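CD1-2 antigen (Gallus gallus, PDB 3DBX) probably presents lipid antigens to T cells, as other members of the MHC class I-like CD1 family do. Local coordinates at residues L50-R54 with P55-E59. Sequence-based numbering, arbitrary orientation.
Sequences LNICR and PWVQE. With NAG (2-acetamido-2-deoxy-beta-D-glucopyranose), chain D.
Between R54 and V57 the chain turns back on itself: V57 N donates to R54 O at 3.1 Å, an i to i+3 bond. P55 and W56, both with helical backbone angles, fill the two middle positions of this type I beta turn, and the reversal brings the CA atoms of I52 and Q58 to 6.4 Å. Inside the bend, I52 and V57 meet through branched methyls, I52 CG2 lying a tight 3.4 Å from V57 CG1. V57 CG1 is anti to the backbone N (chi1 164°), which directs it at I52, while CG2 packs 3.7 Å from R54 CB. The bend illustrates how a tight turn can take a chain off an edge strand, here strand 50-52 of the antiparallel platform in the MHC-I-like domain, and it starts the link to helix 66-71. W56 CG lies between its backbone N and carbonyl carbon (chi1 60°), which places one face of the indole against R54, whose CB sits over the five-membered ring in a CH-pi contact, 3.8 Å from its centroid. D184 lies close to both residues, accepting a weak hydrogen bond from W56 NE1 and forming a long, weak ion pair with R54. On the strand itself, N51 ND2 is bonded covalently to C1 of an N-linked NAG, which is also hydrogen-bonded to D44.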
loop_
_atom_site.group_PDB
_atom_site.type_symbol
_atom_site.label_atom_id
_atom_site.label_comp_id
_atom_site.label_asym_id
_atom_site.label_seq_id
_atom_site.Cartn_x
_atom_site.Cartn_y
_atom_site.Cartn_z
ATOM N N LEU A 50 -13.915 -5.965 -13.763
ATOM C CA LEU A 50 -13.394 -4.807 -13.049
ATOM C C LEU A 50 -14.516 -4.101 -12.303
ATOM O O LEU A 50 -15.384 -3.491 -12.923
ATOM C CB LEU A 50 -12.680 -3.853 -14.019
ATOM C CG LEU A 50 -11.243 -4.322 -14.271
ATOM C CD1 LEU A 50 -10.739 -3.936 -15.641
ATOM C CD2 LEU A 50 -10.296 -3.822 -13.197
ATOM N N ASN A 51 -14.524 -4.244 -10.978
ATOM C CA ASN A 51 -15.421 -3.477 -10.117
ATOM C C ASN A 51 -14.959 -2.020 -10.116
ATOM O O ASN A 51 -13.771 -1.751 -10.007
ATOM C CB ASN A 51 -15.416 -4.017 -8.675
ATOM C CG ASN A 51 -16.359 -5.195 -8.467
ATOM O OD1 ASN A 51 -16.655 -5.945 -9.409
ATOM N ND2 ASN A 51 -16.828 -5.363 -7.194
ATOM N N ILE A 52 -15.898 -1.094 -10.272
ATOM C CA ILE A 52 -15.638 0.335 -10.094
ATOM C C ILE A 52 -15.935 0.786 -8.645
ATOM O O ILE A 52 -17.037 0.546 -8.132
ATOM C CB ILE A 52 -16.427 1.149 -11.113
ATOM C CG1 ILE A 52 -15.671 1.149 -12.437
ATOM C CG2 ILE A 52 -16.587 2.569 -10.645
ATOM C CD1 ILE A 52 -16.511 0.707 -13.591
ATOM N N CYS A 53 -14.961 1.454 -8.016
ATOM C CA CYS A 53 -14.956 1.688 -6.576
ATOM C C CYS A 53 -15.582 3.003 -6.145
ATOM O O CYS A 53 -15.892 3.183 -4.964
ATOM C CB CYS A 53 -13.532 1.664 -6.037
ATOM S SG CYS A 53 -12.572 0.176 -6.376
ATOM N N ARG A 54 -15.729 3.934 -7.079
ATOM C CA ARG A 54 -16.213 5.278 -6.738
ATOM C C ARG A 54 -17.378 5.666 -7.622
ATOM O O ARG A 54 -17.365 5.328 -8.799
ATOM C CB ARG A 54 -15.082 6.316 -6.858
ATOM C CG ARG A 54 -13.898 6.039 -5.952
ATOM C CD ARG A 54 -14.237 6.391 -4.524
ATOM N NE ARG A 54 -13.105 6.153 -3.643
ATOM C CZ ARG A 54 -13.173 5.479 -2.499
ATOM N NH1 ARG A 54 -14.343 4.995 -2.079
ATOM N NH2 ARG A 54 -12.078 5.304 -1.763
ATOM N N PRO A 55 -18.387 6.386 -7.053
ATOM C CA PRO A 55 -19.570 6.781 -7.823
ATOM C C PRO A 55 -19.270 7.762 -8.965
ATOM O O PRO A 55 -20.040 7.812 -9.931
ATOM C CB PRO A 55 -20.497 7.413 -6.764
ATOM C CG PRO A 55 -19.980 6.926 -5.444
ATOM C CD PRO A 55 -18.492 6.840 -5.650
ATOM N N TRP A 56 -18.170 8.515 -8.858
ATOM C CA TRP A 56 -17.700 9.428 -9.926
ATOM C C TRP A 56 -16.868 8.740 -11.040
ATOM O O TRP A 56 -16.542 9.378 -12.039
ATOM C CB TRP A 56 -16.912 10.621 -9.325
ATOM C CG TRP A 56 -15.666 10.228 -8.517
ATOM C CD1 TRP A 56 -15.585 10.080 -7.166
ATOM C CD2 TRP A 56 -14.357 9.939 -9.026
ATOM N NE1 TRP A 56 -14.312 9.701 -6.798
ATOM C CE2 TRP A 56 -13.544 9.598 -7.923
ATOM C CE3 TRP A 56 -13.796 9.926 -10.304
ATOM C CZ2 TRP A 56 -12.205 9.262 -8.060
ATOM C CZ3 TRP A 56 -12.476 9.579 -10.440
ATOM C CH2 TRP A 56 -11.690 9.260 -9.327
ATOM N N VAL A 57 -16.522 7.458 -10.864
ATOM C CA VAL A 57 -15.667 6.715 -11.815
ATOM C C VAL A 57 -16.371 6.069 -13.055
ATOM O O VAL A 57 -15.739 5.894 -14.114
ATOM C CB VAL A 57 -14.824 5.622 -11.063
ATOM C CG1 VAL A 57 -14.227 4.595 -12.024
ATOM C CG2 VAL A 57 -13.705 6.245 -10.241
ATOM N N GLN A 58 -17.665 5.747 -12.927
ATOM C CA GLN A 58 -18.352 4.784 -13.819
ATOM C C GLN A 58 -18.596 5.227 -15.274
ATOM O O GLN A 58 -18.020 4.651 -16.209
ATOM C CB GLN A 58 -19.681 4.327 -13.179
ATOM C CG GLN A 58 -20.128 2.908 -13.540
ATOM C CD GLN A 58 -20.789 2.820 -14.904
ATOM O OE1 GLN A 58 -21.833 3.437 -15.157
ATOM N NE2 GLN A 58 -20.186 2.040 -15.793
ATOM N N GLU A 59 -19.471 6.223 -15.447
ATOM C CA GLU A 59 -19.931 6.666 -16.771
ATOM C C GLU A 59 -18.938 7.617 -17.449
ATOM O O GLU A 59 -19.331 8.540 -18.173
ATOM C CB GLU A 59 -21.315 7.330 -16.663
HETATM C C1 NAG D . -17.511 -6.592 -6.785
HETATM C C2 NAG D . -17.069 -7.012 -5.359
HETATM C C3 NAG D . -17.920 -8.164 -4.804
HETATM C C4 NAG D . -19.416 -7.830 -4.867
HETATM C C5 NAG D . -19.798 -7.369 -6.285
HETATM C C6 NAG D . -21.200 -6.762 -6.285
HETATM C C7 NAG D . -14.611 -6.592 -5.226
HETATM C C8 NAG D . -13.339 -7.186 -4.687
HETATM N N2 NAG D . -15.673 -7.419 -5.276
HETATM O O3 NAG D . -17.516 -8.470 -3.480
HETATM O O4 NAG D . -20.210 -8.929 -4.435
HETATM O O5 NAG D . -18.921 -6.375 -6.810
HETATM O O6 NAG D . -21.790 -6.848 -7.565
HETATM O O7 NAG D . -14.632 -5.417 -5.594
#